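Local coordinates for phosphodiesterase (PDB 6CPU), which is a fungal phosphodiesterase of the HD superfamily, a largely helical protein that holds a zinc and a magnesium ion, at residues Thr125-Arg130 with Leu500-Leu506; Thr36-Asp41 with Arg264-Gly270; Thr96-Leu101 with Gly160-Thr164; Ala2-Ser6 with His31-Lys35. One frame throughout, in Å; residues are numbered along the deposited sequence.

In the fold
Contact 2 lies nearest the middle of the molecule, about 9 Å from the chain centre; contacts 1, 3 and 4 lie about 19 to 23 Å out. Even so, contact 3 is buried, while 1, 2 and 4 are partly buried, with exposed residues in 1 and 2. Contacts 3 and 4 both reach the four-stranded parallel sheet: contact 3 backs edge strand 100-103 with mainly apolar packing, contact 4 sets a helix on inner strand 2-6 with a salt bridge and a leucine pair. Contacts 1 and 2 join loops or a helix start largely by polar bonds, and meet through Asp41, which pairs with Arg127 and Arg130. Contact 2 also touches contacts 3 and 4, through His97 and Phe33.

Contact 1: Thr125-Arg130 with Leu500-Leu506; sequences TNRISR and LDFTKDL
Asn126, the N-cap residue of helix 127-135, uses both ends of its amide to hold the start of the helix against the loop 500-506. Its OD1 accepts from Ser129 N at 3.1 Å, in the carbonyl plane and on a lone pair, with a weak second bond from Ile128 N. Asn126 ND2 reaches across to Lys504 O at 2.9 Å. The bond is nearly straight (166°), with the acceptor in the amide plane; together with the bonds at OD1 it should restrain the amide from turning. The ring of Phe502 stands almost perpendicular to this amide, with its CD1 3.7 Å from Asn126 OD1, and pairs with Arg141 in a cation-pi contact. A water links Asn126 N to Phe502 O.

The loop follows helix 470-495, and a type I turn from Asp501 to Lys504, with an Asx turn at Asp501, leads it to Asp505 beside the first turn of helix 127-135. Asp505 OD1 accepts from Arg127 N at 3.0 Å and from Leu506 N at 2.7 Å, the two donors coming from opposite faces of the carboxylate. Asp505 OD2 is gripped end-on by Arg130, whose NH1 and NH2 are both 3.2 Å away; NH2 takes the syn lone pair, and the guanidinium and carboxylate planes stand 80° apart. Arg130 also reaches Leu124 O through NH1 and Asp41 through NE. The carboxylate charge probably favours this helix start. On the apolar side, Ile128 sends CG1 to Leu500 CD1 and CD1 to Leu506 CD2, each pair 4.0 Å apart.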
loop_
_atom_site.group_PDB
_atom_site.type_symbol
_atom_site.label_atom_id
_atom_site.label_comp_id
_atom_site.label_asym_id
_atom_site.label_seq_id
_atom_site.Cartn_x
_atom_site.Cartn_y
_atom_site.Cartn_z
ATOM N N THR A 125 -1.112 -21.755 5.425
ATOM C CA THR A 125 -1.152 -21.594 6.873
ATOM C C THR A 125 -0.047 -20.701 7.419
ATOM O O THR A 125 -0.313 -19.826 8.255
ATOM C CB THR A 125 -1.122 -22.971 7.575
ATOM O OG1 THR A 125 -2.244 -23.735 7.127
ATOM C CG2 THR A 125 -1.183 -22.819 9.095
ATOM N N ASN A 126 1.176 -20.914 6.936
ATOM C CA ASN A 126 2.372 -20.281 7.477
ATOM C C ASN A 126 2.862 -19.121 6.619
ATOM O O ASN A 126 2.892 -19.208 5.386
ATOM C CB ASN A 126 3.489 -21.326 7.651
ATOM C CG ASN A 126 4.802 -20.716 8.100
ATOM O OD1 ASN A 126 5.589 -20.244 7.288
ATOM N ND2 ASN A 126 5.057 -20.747 9.412
ATOM N N ARG A 127 3.214 -18.028 7.294
ATOM C CA ARG A 127 3.660 -16.782 6.670
ATOM C C ARG A 127 4.835 -16.963 5.729
ATOM O O ARG A 127 4.879 -16.371 4.649
ATOM C CB ARG A 127 4.002 -15.765 7.768
ATOM C CG ARG A 127 4.762 -14.520 7.346
ATOM C CD ARG A 127 3.934 -13.542 6.522
ATOM N NE ARG A 127 4.774 -12.471 6.010
ATOM C CZ ARG A 127 4.399 -11.554 5.119
ATOM N NH1 ARG A 127 3.161 -11.532 4.631
ATOM N NH2 ARG A 127 5.268 -10.645 4.723
ATOM N N ILE A 128 5.791 -17.798 6.121
ATOM C CA ILE A 128 6.975 -17.978 5.306
ATOM C C ILE A 128 6.624 -18.779 4.060
ATOM O O ILE A 128 7.121 -18.474 2.978
ATOM C CB ILE A 128 8.130 -18.649 6.102
ATOM C CG1 ILE A 128 8.422 -17.849 7.383
ATOM C CG2 ILE A 128 9.375 -18.770 5.248
ATOM C CD1 ILE A 128 8.902 -16.430 7.198
ATOM N N SER A 129 5.754 -19.775 4.205
ATOM C CA SER A 129 5.205 -20.503 3.054
ATOM C C SER A 129 4.494 -19.536 2.083
ATOM O O SER A 129 4.666 -19.626 0.860
ATOM C CB SER A 129 4.215 -21.559 3.529
ATOM O OG SER A 129 3.746 -22.387 2.479
ATOM N N ARG A 130 3.692 -18.644 2.643
ATOM C CA ARG A 130 2.903 -17.694 1.829
ATOM C C ARG A 130 3.791 -16.780 0.981
ATOM O O ARG A 130 3.530 -16.567 -0.211
ATOM C CB ARG A 130 1.990 -16.854 2.699
ATOM C CG ARG A 130 0.790 -17.590 3.255
ATOM C CD ARG A 130 -0.258 -16.648 3.830
ATOM N NE ARG A 130 0.195 -15.835 4.956
ATOM C CZ ARG A 130 0.251 -16.235 6.226
ATOM N NH1 ARG A 130 -0.059 -17.479 6.576
ATOM N NH2 ARG A 130 0.656 -15.367 7.152
ATOM N N LEU A 500 10.995 -25.705 9.309
ATOM C CA LEU A 500 9.899 -25.041 10.002
ATOM C C LEU A 500 8.667 -25.913 10.068
ATOM O O LEU A 500 8.457 -26.782 9.219
ATOM C CB LEU A 500 9.534 -23.724 9.299
ATOM C CG LEU A 500 10.502 -22.551 9.384
ATOM C CD1 LEU A 500 9.885 -21.340 8.703
ATOM C CD2 LEU A 500 10.862 -22.213 10.822
ATOM N N ASP A 501 7.838 -25.664 11.079
ATOM C CA ASP A 501 6.544 -26.302 11.205
ATOM C C ASP A 501 5.538 -25.463 10.414
ATOM O O ASP A 501 5.105 -24.411 10.883
ATOM C CB ASP A 501 6.112 -26.367 12.673
ATOM C CG ASP A 501 4.775 -27.057 12.867
ATOM O OD1 ASP A 501 4.102 -27.404 11.868
ATOM O OD2 ASP A 501 4.377 -27.254 14.041
ATOM N N PHE A 502 5.172 -25.926 9.225
ATOM C CA PHE A 502 4.312 -25.108 8.347
ATOM C C PHE A 502 2.823 -25.204 8.696
ATOM O O PHE A 502 1.991 -24.531 8.064
ATOM C CB PHE A 502 4.592 -25.449 6.872
ATOM C CG PHE A 502 5.960 -25.039 6.428
ATOM C CD1 PHE A 502 6.247 -23.712 6.160
ATOM C CD2 PHE A 502 6.982 -25.975 6.315
ATOM C CE1 PHE A 502 7.510 -23.322 5.768
ATOM C CE2 PHE A 502 8.246 -25.590 5.916
ATOM C CZ PHE A 502 8.513 -24.262 5.642
ATOM N N THR A 503 2.487 -26.010 9.709
ATOM C CA THR A 503 1.122 -26.107 10.210
ATOM C C THR A 503 0.770 -24.990 11.198
ATOM O O THR A 503 -0.368 -24.919 11.647
ATOM C CB THR A 503 0.857 -27.461 10.923
ATOM O OG1 THR A 503 1.544 -27.489 12.181
ATOM C CG2 THR A 503 1.300 -28.631 10.075
ATOM N N LYS A 504 1.731 -24.141 11.559
ATOM C CA LYS A 504 1.473 -23.008 12.452
ATOM C C LYS A 504 1.919 -21.702 11.799
ATOM O O LYS A 504 2.806 -21.707 10.955
ATOM C CB LYS A 504 2.201 -23.220 13.784
ATOM C CG LYS A 504 1.794 -24.517 14.466
ATOM C CD LYS A 504 2.577 -24.773 15.742
ATOM C CE LYS A 504 2.309 -26.171 16.267
ATOM N NZ LYS A 504 0.877 -26.374 16.601
ATOM N N ASP A 505 1.296 -20.591 12.184
ATOM C CA ASP A 505 1.600 -19.296 11.570
ATOM C C ASP A 505 2.435 -18.442 12.503
ATOM O O ASP A 505 2.488 -18.696 13.702
ATOM C CB ASP A 505 0.305 -18.558 11.200
ATOM C CG ASP A 505 0.509 -17.497 10.124
ATOM O OD1 ASP A 505 1.652 -17.275 9.696
ATOM O OD2 ASP A 505 -0.482 -16.876 9.693
ATOM N N LEU A 506 3.090 -17.439 11.927
ATOM C CA LEU A 506 3.810 -16.421 12.668
ATOM C C LEU A 506 2.823 -15.380 13.210
ATOM O O LEU A 506 1.980 -14.860 12.472
ATOM C CB LEU A 506 4.841 -15.721 11.772
ATOM C CG LEU A 506 6.177 -16.439 11.531
ATOM C CD1 LEU A 506 5.991 -17.807 10.901
ATOM C CD2 LEU A 506 7.079 -15.573 10.672
HETATM O O HOH W 1 1.944 -23.253 5.532
#

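Contact 2: Thr36-Asp41 with Arg264-Gly270; sequences TSTETD and RDTYKNG
Thr36 and Asn269 carry most of the bonds between the loops 36-41 and 264-270. Among the hydroxyl bonds, Thr36 OG1 donates to Asp265 OD1 at 2.6 Å, arriving close to the line of the carboxylate C-O bond. Placing OG1 between the backbone N and the carbonyl carbon (chi1 52°) lets it also receive a weak bond from Arg264 NE at 3.0 Å. Thr36 CG2 is thereby turned to Asn269 OD1.

Amide bonds come next. Asn269 ND2 donates to Thr36 O at 2.7 Å, an acceptor in its amide plane, although the nitrogen sits 52° above the carbonyl plane of Thr36. The same ND2 meets Thr38 O at 2.9 Å, so one amide spans two carbonyls of the facing loop and its rotation is fixed.

Carboxylates form the third group. Asp41 OD1 takes Gly270 N at 2.8 Å from above its plane, while OD2 makes a salt bridge to Arg127. Glu39 OE1 reaches Asn269 O through a water, and its OE2 pairs with Arg277.

Flat-group packing completes the list: Thr36 O and Ser37 N lie over one face of the Arg264 guanidinium, near its rim. Its NH1 is paired with Asp228 and its NH2 bonds to Phe33 O.

Side-chain to backbone bridging of this kind, next to a type I turn from Arg264 to Tyr267, joins the loop leading to sheet strand 46-49 to the one leading to helix 276-292, which carries the zinc ligand His278.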
loop_
_atom_site.group_PDB
_atom_site.type_symbol
_atom_site.label_atom_id
_atom_site.label_comp_id
_atom_site.label_asym_id
_atom_site.label_seq_id
_atom_site.Cartn_x
_atom_site.Cartn_y
_atom_site.Cartn_z
ATOM N N THR A 36 -9.517 -7.301 4.629
ATOM C CA THR A 36 -8.264 -6.562 4.732
ATOM C C THR A 36 -8.270 -5.487 5.855
ATOM O O THR A 36 -7.395 -4.612 5.900
ATOM C CB THR A 36 -7.857 -5.986 3.359
ATOM O OG1 THR A 36 -8.948 -5.252 2.790
ATOM C CG2 THR A 36 -7.474 -7.113 2.445
ATOM N N SER A 37 -9.243 -5.561 6.761
ATOM C CA SER A 37 -9.276 -4.658 7.911
ATOM C C SER A 37 -8.346 -5.140 9.022
ATOM O O SER A 37 -8.048 -4.375 9.949
ATOM C CB SER A 37 -10.683 -4.539 8.471
ATOM O OG SER A 37 -11.049 -5.741 9.130
ATOM N N THR A 38 -7.903 -6.393 8.929
ATOM C CA THR A 38 -7.101 -7.042 9.986
ATOM C C THR A 38 -5.610 -6.815 9.780
ATOM O O THR A 38 -5.185 -6.201 8.785
ATOM C CB THR A 38 -7.365 -8.565 10.026
ATOM O OG1 THR A 38 -6.758 -9.189 8.886
ATOM C CG2 THR A 38 -8.867 -8.873 10.041
ATOM N N GLU A 39 -4.805 -7.327 10.715
ATOM C CA GLU A 39 -3.353 -7.194 10.636
ATOM C C GLU A 39 -2.672 -8.490 10.186
ATOM O O GLU A 39 -1.459 -8.620 10.300
ATOM C CB GLU A 39 -2.799 -6.769 12.000
ATOM C CG GLU A 39 -3.282 -5.416 12.469
ATOM C CD GLU A 39 -2.801 -4.264 11.601
ATOM O OE1 GLU A 39 -1.660 -4.303 11.081
ATOM O OE2 GLU A 39 -3.561 -3.286 11.443
ATOM N N THR A 40 -3.439 -9.439 9.654
ATOM C CA THR A 40 -2.898 -10.753 9.309
ATOM C C THR A 40 -3.333 -11.145 7.894
ATOM O O THR A 40 -4.423 -10.775 7.463
ATOM C CB THR A 40 -3.377 -11.816 10.317
ATOM O OG1 THR A 40 -4.804 -11.770 10.432
ATOM C CG2 THR A 40 -2.767 -11.563 11.699
ATOM N N ASP A 41 -2.482 -11.882 7.181
ATOM C CA ASP A 41 -2.860 -12.446 5.870
ATOM C C ASP A 41 -4.022 -13.422 6.042
ATOM O O ASP A 41 -4.052 -14.161 7.020
ATOM C CB ASP A 41 -1.696 -13.231 5.236
ATOM C CG ASP A 41 -0.458 -12.388 4.977
ATOM O OD1 ASP A 41 -0.593 -11.255 4.462
ATOM O OD2 ASP A 41 0.668 -12.874 5.292
ATOM N N ARG A 264 -6.302 -0.787 -0.854
ATOM C CA ARG A 264 -5.971 -1.543 0.374
ATOM C C ARG A 264 -5.893 -3.044 0.085
ATOM O O ARG A 264 -4.976 -3.733 0.556
ATOM C CB ARG A 264 -6.978 -1.254 1.484
ATOM C CG ARG A 264 -6.678 -1.965 2.782
ATOM C CD ARG A 264 -7.682 -1.608 3.852
ATOM N NE ARG A 264 -8.934 -2.357 3.718
ATOM C CZ ARG A 264 -9.935 -2.316 4.588
ATOM N NH1 ARG A 264 -9.880 -1.519 5.643
ATOM N NH2 ARG A 264 -11.007 -3.080 4.407
ATOM N N ASP A 265 -6.825 -3.537 -0.730
ATOM C CA ASP A 265 -6.860 -4.946 -1.125
ATOM C C ASP A 265 -5.635 -5.432 -1.930
ATOM O O ASP A 265 -5.407 -6.640 -2.020
ATOM C CB ASP A 265 -8.147 -5.258 -1.926
ATOM C CG ASP A 265 -9.412 -5.282 -1.061
ATOM O OD1 ASP A 265 -9.309 -5.329 0.189
ATOM O OD2 ASP A 265 -10.537 -5.255 -1.645
ATOM N N THR A 266 -4.846 -4.517 -2.486
ATOM C CA THR A 266 -3.638 -4.899 -3.199
ATOM C C THR A 266 -2.412 -4.967 -2.291
ATOM O O THR A 266 -1.367 -5.408 -2.740
ATOM C CB THR A 266 -3.308 -3.958 -4.368
ATOM O OG1 THR A 266 -2.937 -2.667 -3.878
ATOM C CG2 THR A 266 -4.503 -3.831 -5.312
ATOM N N TYR A 267 -2.545 -4.509 -1.046
ATOM C CA TYR A 267 -1.454 -4.580 -0.074
ATOM C C TYR A 267 -1.610 -5.824 0.777
ATOM O O TYR A 267 -2.722 -6.228 1.089
ATOM C CB TYR A 267 -1.427 -3.298 0.787
ATOM C CG TYR A 267 -0.786 -2.136 0.071
ATOM C CD1 TYR A 267 -1.541 -1.191 -0.607
ATOM C CD2 TYR A 267 0.600 -1.985 0.060
ATOM C CE1 TYR A 267 -0.941 -0.147 -1.290
ATOM C CE2 TYR A 267 1.201 -0.940 -0.628
ATOM C CZ TYR A 267 0.436 -0.020 -1.297
ATOM O OH TYR A 267 1.069 1.027 -1.974
ATOM N N LYS A 268 -0.501 -6.463 1.126
ATOM C CA LYS A 268 -0.555 -7.699 1.921
ATOM C C LYS A 268 -0.559 -7.387 3.425
ATOM O O LYS A 268 0.441 -6.897 3.959
ATOM C CB LYS A 268 0.633 -8.587 1.554
ATOM C CG LYS A 268 0.530 -9.030 0.108
ATOM C CD LYS A 268 1.754 -9.763 -0.361
ATOM C CE LYS A 268 1.479 -10.614 -1.589
ATOM N NZ LYS A 268 0.566 -9.986 -2.567
ATOM N N ASN A 269 -1.675 -7.687 4.095
ATOM C CA ASN A 269 -1.895 -7.247 5.469
ATOM C C ASN A 269 -0.941 -7.850 6.460
ATOM O O ASN A 269 -0.678 -7.253 7.496
ATOM C CB ASN A 269 -3.285 -7.625 5.941
ATOM C CG ASN A 269 -4.344 -6.896 5.199
ATOM O OD1 ASN A 269 -4.529 -7.128 3.998
ATOM N ND2 ASN A 269 -5.038 -6.004 5.884
ATOM N N GLY A 270 -0.476 -9.053 6.167
ATOM C CA GLY A 270 0.501 -9.725 7.037
ATOM C C GLY A 270 1.939 -9.288 6.872
ATOM O O GLY A 270 2.814 -9.799 7.584
HETATM O O HOH W 2 -1.828 -4.714 8.218
#

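Contact 3: Thr96-Leu101 with Gly160-Thr164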
loop_
_atom_site.group_PDB
_atom_site.type_symbol
_atom_site.label_atom_id
_atom_site.label_comp_id
_atom_site.label_asym_id
_atom_site.label_seq_id
_atom_site.Cartn_x
_atom_site.Cartn_y
_atom_site.Cartn_z
ATOM N N THR A 96 -8.856 -11.434 -5.943
ATOM C CA THR A 96 -7.719 -12.288 -6.281
ATOM C C THR A 96 -6.872 -12.589 -5.034
ATOM O O THR A 96 -6.445 -13.722 -4.806
ATOM C CB THR A 96 -6.859 -11.636 -7.421
ATOM O OG1 THR A 96 -5.787 -12.510 -7.785
ATOM C CG2 THR A 96 -6.267 -10.280 -7.023
ATOM N N HIS A 97 -6.698 -11.572 -4.200
ATOM C CA HIS A 97 -5.853 -11.645 -3.006
ATOM C C HIS A 97 -6.341 -12.590 -1.906
ATOM O O HIS A 97 -5.599 -12.839 -0.962
ATOM C CB HIS A 97 -5.673 -10.238 -2.411
ATOM C CG HIS A 97 -6.945 -9.614 -1.925
ATOM N ND1 HIS A 97 -7.871 -9.050 -2.779
ATOM C CD2 HIS A 97 -7.434 -9.436 -0.673
ATOM C CE1 HIS A 97 -8.891 -8.588 -2.077
ATOM N NE2 HIS A 97 -8.630 -8.771 -0.794
ATOM N N LEU A 98 -7.558 -13.123 -2.032
ATOM C CA LEU A 98 -8.175 -13.941 -0.983
ATOM C C LEU A 98 -8.196 -15.473 -1.154
ATOM O O LEU A 98 -8.902 -16.150 -0.399
ATOM C CB LEU A 98 -9.613 -13.447 -0.741
ATOM C CG LEU A 98 -9.738 -12.032 -0.184
ATOM C CD1 LEU A 98 -11.207 -11.673 -0.002
ATOM C CD2 LEU A 98 -8.995 -11.900 1.137
ATOM N N ASN A 99 -7.465 -16.018 -2.114
ATOM C CA ASN A 99 -7.327 -17.495 -2.267
ATOM C C ASN A 99 -8.672 -18.201 -2.390
ATOM O O ASN A 99 -8.987 -19.091 -1.600
ATOM C CB ASN A 99 -6.546 -18.086 -1.103
ATOM C CG ASN A 99 -5.307 -17.299 -0.797
ATOM O OD1 ASN A 99 -4.393 -17.227 -1.627
ATOM N ND2 ASN A 99 -5.275 -16.671 0.384
ATOM N N ILE A 100 -9.464 -17.762 -3.367
ATOM C CA ILE A 100 -10.847 -18.224 -3.513
ATOM C C ILE A 100 -10.964 -19.315 -4.580
ATOM O O ILE A 100 -10.393 -19.184 -5.667
ATOM C CB ILE A 100 -11.782 -17.054 -3.873
ATOM C CG1 ILE A 100 -11.932 -16.099 -2.682
ATOM C CG2 ILE A 100 -13.141 -17.565 -4.328
ATOM C CD1 ILE A 100 -12.482 -14.732 -3.025
ATOM N N LEU A 101 -11.697 -20.379 -4.250
ATOM C CA LEU A 101 -12.210 -21.356 -5.223
ATOM C C LEU A 101 -13.719 -21.164 -5.372
ATOM O O LEU A 101 -14.439 -21.173 -4.372
ATOM C CB LEU A 101 -11.959 -22.771 -4.732
ATOM C CG LEU A 101 -12.396 -23.883 -5.685
ATOM C CD1 LEU A 101 -11.698 -23.734 -7.031
ATOM C CD2 LEU A 101 -12.091 -25.229 -5.073
ATOM N N GLY A 160 -4.637 -24.163 -8.227
ATOM C CA GLY A 160 -5.777 -23.479 -8.808
ATOM C C GLY A 160 -6.353 -22.379 -7.942
ATOM O O GLY A 160 -7.404 -21.837 -8.271
ATOM N N ILE A 161 -5.674 -22.025 -6.848
ATOM C CA ILE A 161 -6.259 -21.123 -5.856
ATOM C C ILE A 161 -5.370 -19.949 -5.442
ATOM O O ILE A 161 -5.861 -18.834 -5.239
ATOM C CB ILE A 161 -6.668 -21.960 -4.617
ATOM C CG1 ILE A 161 -7.905 -22.807 -4.953
ATOM C CG2 ILE A 161 -6.936 -21.096 -3.406
ATOM C CD1 ILE A 161 -8.180 -23.907 -3.939
ATOM N N ILE A 162 -4.075 -20.178 -5.289
ATOM C CA ILE A 162 -3.221 -19.165 -4.707
ATOM C C ILE A 162 -2.517 -18.351 -5.791
ATOM O O ILE A 162 -1.796 -18.918 -6.603
ATOM C CB ILE A 162 -2.136 -19.800 -3.807
ATOM C CG1 ILE A 162 -2.773 -20.684 -2.737
ATOM C CG2 ILE A 162 -1.264 -18.713 -3.202
ATOM C CD1 ILE A 162 -1.764 -21.561 -2.018
ATOM N N PRO A 163 -2.709 -17.026 -5.799
ATOM C CA PRO A 163 -2.105 -16.231 -6.861
ATOM C C PRO A 163 -0.624 -15.948 -6.606
ATOM O O PRO A 163 -0.185 -15.861 -5.452
ATOM C CB PRO A 163 -2.902 -14.931 -6.804
ATOM C CG PRO A 163 -3.218 -14.786 -5.366
ATOM C CD PRO A 163 -3.529 -16.186 -4.905
ATOM N N THR A 164 0.136 -15.855 -7.678
ATOM C CA THR A 164 1.532 -15.467 -7.604
ATOM C C THR A 164 1.703 -14.100 -8.237
ATOM O O THR A 164 0.817 -13.611 -8.957
ATOM C CB THR A 164 2.428 -16.441 -8.354
ATOM O OG1 THR A 164 2.142 -16.351 -9.752
ATOM C CG2 THR A 164 2.227 -17.851 -7.859
HETATM O O HOH W 3 -8.056 -17.931 -6.487
#
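The carbonyl oxygen of Ile161 is approached by two groups: a water at 2.7 Å, and Asn99, whose CA lies 3.6 Å from Ile161 O in a CA-H...O contact with an angle of 160° at the hydrogen. The water is also 2.8 Å from Ile100 O and so lies within bonding distance of both oxygens, though it may not donate to both at once.

Asn99 adopts a positive phi of 55° just before strand 100-103, and its side chain comes close to the facing loop. With chi1 at -46°, CG lies beside the backbone N and Asn99 OD1 rests 3.5 Å from Pro163 CD, the two side chains crossing at about a right angle. Ile162 CG2 touches the same oxygen. Beside the Asn99 backbone, Ile161 CG2 sits 3.4 Å from Asn99 O, and farther along the strand Leu101 CB meets Ile161 CD1 at 4.0 Å. Pro163 CG closes the other end of the contact, 3.4 Å from Thr96 O.

Strand 100-103 is one of the two outermost strands of the parallel sheet; Asn99 and Leu101 share backbone hydrogen bonds with Ile46 of the neighbouring strand 46-49, and Leu101 also with Ile48. The loop runs past it with Ile161 and Ile162 forming a classic beta bulge opposite Ile158, and then enters helix 165-173, which Thr164 caps through Tyr167 N. No direct hydrogen bond crosses between 96-101 and 160-164, so the loop does not extend the sheet here; methyl groups and a proline ring pack it on the strand, with a water between the backbones.

Contact 4: Ala2-Ser6 with His31-Lys35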
loop_
_atom_site.group_PDB
_atom_site.type_symbol
_atom_site.label_atom_id
_atom_site.label_comp_id
_atom_site.label_asym_id
_atom_site.label_seq_id
_atom_site.Cartn_x
_atom_site.Cartn_y
_atom_site.Cartn_z
ATOM N N ALA A 2 -11.614 -25.149 5.049
ATOM C CA ALA A 2 -11.966 -23.945 4.286
ATOM C C ALA A 2 -13.025 -23.086 4.972
ATOM O O ALA A 2 -13.849 -23.582 5.745
ATOM C CB ALA A 2 -12.454 -24.326 2.908
ATOM N N GLU A 3 -12.984 -21.790 4.685
ATOM C CA GLU A 3 -14.089 -20.903 4.980
ATOM C C GLU A 3 -15.013 -20.968 3.776
ATOM O O GLU A 3 -14.586 -20.720 2.644
ATOM C CB GLU A 3 -13.609 -19.468 5.212
ATOM C CG GLU A 3 -14.749 -18.456 5.287
ATOM C CD GLU A 3 -14.329 -17.105 5.843
ATOM O OE1 GLU A 3 -13.693 -17.066 6.908
ATOM O OE2 GLU A 3 -14.652 -16.069 5.225
ATOM N N VAL A 4 -16.278 -21.306 4.006
ATOM C CA VAL A 4 -17.227 -21.485 2.920
ATOM C C VAL A 4 -18.248 -20.357 2.963
ATOM O O VAL A 4 -18.833 -20.075 4.013
ATOM C CB VAL A 4 -17.929 -22.860 2.975
ATOM C CG1 VAL A 4 -18.924 -22.991 1.831
ATOM C CG2 VAL A 4 -16.911 -24.000 2.936
ATOM N N LEU A 5 -18.422 -19.704 1.819
ATOM C CA LEU A 5 -19.344 -18.593 1.655
ATOM C C LEU A 5 -20.346 -19.054 0.628
ATOM O O LEU A 5 -19.966 -19.365 -0.497
ATOM C CB LEU A 5 -18.603 -17.359 1.157
ATOM C CG LEU A 5 -17.343 -16.973 1.940
ATOM C CD1 LEU A 5 -16.766 -15.697 1.366
ATOM C CD2 LEU A 5 -17.615 -16.785 3.421
ATOM N N SER A 6 -21.621 -19.137 1.010
ATOM C CA SER A 6 -22.631 -19.716 0.134
ATOM C C SER A 6 -23.818 -18.809 -0.158
ATOM O O SER A 6 -24.329 -18.108 0.723
ATOM C CB SER A 6 -23.150 -21.027 0.729
ATOM O OG SER A 6 -24.109 -21.597 -0.141
ATOM N N HIS A 31 -18.605 -8.757 2.959
ATOM C CA HIS A 31 -17.827 -9.645 3.829
ATOM C C HIS A 31 -16.384 -9.755 3.327
ATOM O O HIS A 31 -15.439 -9.704 4.125
ATOM C CB HIS A 31 -18.511 -11.014 3.855
ATOM C CG HIS A 31 -17.768 -12.073 4.600
ATOM N ND1 HIS A 31 -17.781 -12.166 5.975
ATOM C CD2 HIS A 31 -17.036 -13.120 4.161
ATOM C CE1 HIS A 31 -17.075 -13.216 6.350
ATOM N NE2 HIS A 31 -16.607 -13.810 5.269
ATOM N N LEU A 32 -16.222 -9.907 2.008
ATOM C CA LEU A 32 -14.897 -10.038 1.408
ATOM C C LEU A 32 -14.098 -8.750 1.527
ATOM O O LEU A 32 -12.921 -8.814 1.833
ATOM C CB LEU A 32 -14.995 -10.463 -0.059
ATOM C CG LEU A 32 -15.582 -11.847 -0.299
ATOM C CD1 LEU A 32 -15.682 -12.048 -1.790
ATOM C CD2 LEU A 32 -14.740 -12.941 0.336
ATOM N N PHE A 33 -14.725 -7.589 1.281
ATOM C CA PHE A 33 -14.012 -6.291 1.388
ATOM C C PHE A 33 -13.432 -6.074 2.788
ATOM O O PHE A 33 -12.361 -5.479 2.923
ATOM C CB PHE A 33 -14.907 -5.104 1.021
ATOM C CG PHE A 33 -14.946 -4.779 -0.455
ATOM C CD1 PHE A 33 -13.785 -4.500 -1.166
ATOM C CD2 PHE A 33 -16.164 -4.705 -1.126
ATOM C CE1 PHE A 33 -13.835 -4.191 -2.515
ATOM C CE2 PHE A 33 -16.214 -4.382 -2.462
ATOM C CZ PHE A 33 -15.057 -4.122 -3.163
ATOM N N LYS A 34 -14.137 -6.553 3.816
ATOM C CA LYS A 34 -13.732 -6.336 5.204
ATOM C C LYS A 34 -12.547 -7.192 5.645
ATOM O O LYS A 34 -11.919 -6.889 6.662
ATOM C CB LYS A 34 -14.919 -6.549 6.153
ATOM C CG LYS A 34 -15.892 -5.385 6.109
ATOM C CD LYS A 34 -16.920 -5.417 7.223
ATOM C CE LYS A 34 -18.004 -6.429 6.954
ATOM N NZ LYS A 34 -19.164 -6.185 7.864
ATOM N N LYS A 35 -12.217 -8.227 4.873
ATOM C CA LYS A 35 -11.089 -9.103 5.213
ATOM C C LYS A 35 -9.728 -8.400 5.358
ATOM O O LYS A 35 -8.880 -8.836 6.170
ATOM C CB LYS A 35 -11.016 -10.276 4.237
ATOM C CG LYS A 35 -12.174 -11.230 4.491
ATOM C CD LYS A 35 -12.060 -12.509 3.715
ATOM C CE LYS A 35 -13.122 -13.490 4.167
ATOM N NZ LYS A 35 -12.756 -14.150 5.447
#
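A single carboxylate oxygen, Glu3 OE2, receives two donors from opposite faces of its plane. Lys35 NZ lies 2.7 Å from Glu3 OE2, on the syn side, forming a salt bridge, while His31 NE2 donates to OE2 of Glu3 at 3.0 Å. The histidine bond is nearly straight, with an N-H...O angle of 171°, and the oxygen lies at the ring edge, close to the ring plane. Seen from the acceptor the fit is less regular, since both donors stand well out of the carboxylate plane, and ring and carboxylate are turned 49° from each other.

His31 and Lys35 are four residues apart, at or near the end of helix 25-34, a spacing of about one helical turn, which brings both to the same oxygen. The lysine chain runs out straight and bends only at its end (chi4 -78°), folding NZ onto the acid with Lys35 CE 3.2 Å from Glu3 OE2. The lysine charge would probably favour the ionised acid, and the near-straight bond should help fix the rotation of the His31 ring.

Two residues along the strand, Leu5 points the same way as Glu3 and provides the apolar half. Its CD1 meets Leu32 CD2 at 3.6 Å, and its CD2 approaches His31 NE2 obliquely at 3.6 Å. Tyr20 and Phe22 add rings against His31.

Strand 2-6 lies between 16-21 and 46-49, and helix 25-34 joins those two flanking strands. Packing of the helix over the strand it passes is typical of a beta-alpha-beta crossover, here in the small N-terminal parallel sheet of a largely helical protein.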